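Side-chain contact in uncharacterized protein conserved in bacteria (Cupriavidus necator, PDB 5DMH), which catalyses the ATP-dependent phosphorylation of 3-oxo-tetronate to 3-oxo-tetronate 4-phosphate: residues A229-V234 with F240-A245. Sequence-based numbering, arbitrary orientation.
Sequences AIADAV and FTLGEA
In the sugar-binding N-terminal domain, strand 228-231 runs out at its C-terminal end into a short loop and helix 236-245, which folds back so that Leu242 packs against Ala231 and Ala233. Both alanine CB atoms point at the helix, and the two CD methyls of Leu242 bear on them obliquely. Leu242 CD2 lies 3.8 Å from Ala231 CB and Leu242 CD1 3.9 Å from it, so Ala231 touches both prongs. Leu242 CD1 also reaches Ala233 CB, more loosely, at 4.1 Å. Leu242 chi1 (-74°) sets CG beside the backbone N; chi2 (163°) then turns CD1 toward Asp232 O and Ala233. Between the alanines, Asp232 turns its carboxylate away from the helix, where backbone N-H groups of Arg159, Gly160 and Tyr204 hold it. Asp232 O instead comes 3.5 Å from Leu242 CD1. Thr214 of helix 211-223, Cys147 of the neighbouring parallel strand 144-147 and Ile258 also touch Leu242. No hydrogen bond joins the segments: one leucine fork against two alanine methyls and the Asp232 carbonyl makes the join, at a CA separation of 8.1 Å between Ala231 and Leu242. Buried against a methyl, Asp232 O has no hydrogen-bond partner in the model, which probably costs some stability.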
# COMPACT_ATOMS: atom_id res chain seq x y z
N ALA A 229 16.45 12.65 -0.90
CA ALA A 229 16.04 13.46 -2.05
C ALA A 229 14.75 12.95 -2.65
O ALA A 229 14.64 11.75 -2.97
CB ALA A 229 17.11 13.44 -3.13
N ILE A 230 13.78 13.85 -2.79
CA ILE A 230 12.63 13.59 -3.64
C ILE A 230 13.18 13.33 -5.03
O ILE A 230 14.04 14.07 -5.48
CB ILE A 230 11.69 14.80 -3.67
CG1 ILE A 230 11.11 15.11 -2.28
CG2 ILE A 230 10.57 14.58 -4.69
CD1 ILE A 230 10.31 13.99 -1.67
N ALA A 231 12.77 12.25 -5.70
CA ALA A 231 13.21 12.01 -7.08
C ALA A 231 12.09 12.24 -8.08
O ALA A 231 11.03 11.61 -7.99
CB ALA A 231 13.75 10.60 -7.23
N ASP A 232 12.35 13.14 -9.03
CA ASP A 232 11.43 13.36 -10.13
C ASP A 232 11.31 12.11 -11.02
O ASP A 232 12.26 11.35 -11.23
CB ASP A 232 11.85 14.58 -11.00
CG ASP A 232 11.57 15.94 -10.37
OD1 ASP A 232 10.87 16.02 -9.32
OD2 ASP A 232 12.09 16.95 -10.94
N ALA A 233 10.13 11.92 -11.61
CA ALA A 233 9.93 10.85 -12.57
C ALA A 233 8.68 11.19 -13.35
O ALA A 233 7.59 11.32 -12.77
CB ALA A 233 9.78 9.51 -11.88
N VAL A 234 8.86 11.40 -14.65
CA VAL A 234 7.76 11.81 -15.53
C VAL A 234 7.28 10.68 -16.43
O VAL A 234 6.36 10.88 -17.23
CB VAL A 234 8.13 13.03 -16.38
CG1 VAL A 234 8.72 14.12 -15.52
CG2 VAL A 234 9.12 12.66 -17.50
N PHE A 240 12.82 3.36 -14.34
CA PHE A 240 13.84 2.37 -14.59
C PHE A 240 15.23 3.00 -14.46
O PHE A 240 16.15 2.37 -13.93
CB PHE A 240 13.69 1.71 -15.96
CG PHE A 240 12.61 0.66 -16.01
CD1 PHE A 240 12.86 -0.63 -15.59
CD2 PHE A 240 11.35 0.97 -16.49
CE1 PHE A 240 11.88 -1.61 -15.64
CE2 PHE A 240 10.36 -0.01 -16.55
CZ PHE A 240 10.63 -1.29 -16.12
N THR A 241 15.36 4.24 -14.92
CA THR A 241 16.62 4.97 -14.76
C THR A 241 17.01 5.13 -13.27
O THR A 241 18.16 4.92 -12.89
CB THR A 241 16.53 6.36 -15.42
OG1 THR A 241 16.38 6.19 -16.83
CG2 THR A 241 17.77 7.22 -15.11
N LEU A 242 16.04 5.51 -12.45
CA LEU A 242 16.28 5.69 -11.03
C LEU A 242 16.67 4.35 -10.36
O LEU A 242 17.63 4.29 -9.59
CB LEU A 242 15.03 6.30 -10.37
CG LEU A 242 14.77 7.80 -10.63
CD1 LEU A 242 13.33 8.16 -10.30
CD2 LEU A 242 15.74 8.65 -9.83
N GLY A 243 15.94 3.29 -10.67
CA GLY A 243 16.25 1.96 -10.16
C GLY A 243 17.69 1.54 -10.45
O GLY A 243 18.43 1.10 -9.56
N GLU A 244 18.10 1.68 -11.70
CA GLU A 244 19.47 1.38 -12.09
C GLU A 244 20.47 2.30 -11.37
O GLU A 244 21.47 1.82 -10.88
CB GLU A 244 19.64 1.45 -13.61
CG GLU A 244 21.02 1.03 -14.06
CD GLU A 244 21.24 1.10 -15.56
OE1 GLU A 244 20.27 1.26 -16.33
OE2 GLU A 244 22.41 1.01 -15.96
N ALA A 245 20.20 3.60 -11.31
CA ALA A 245 21.11 4.53 -10.64
C ALA A 245 21.29 4.22 -9.16
O ALA A 245 22.35 4.48 -8.57
CB ALA A 245 20.65 5.94 -10.82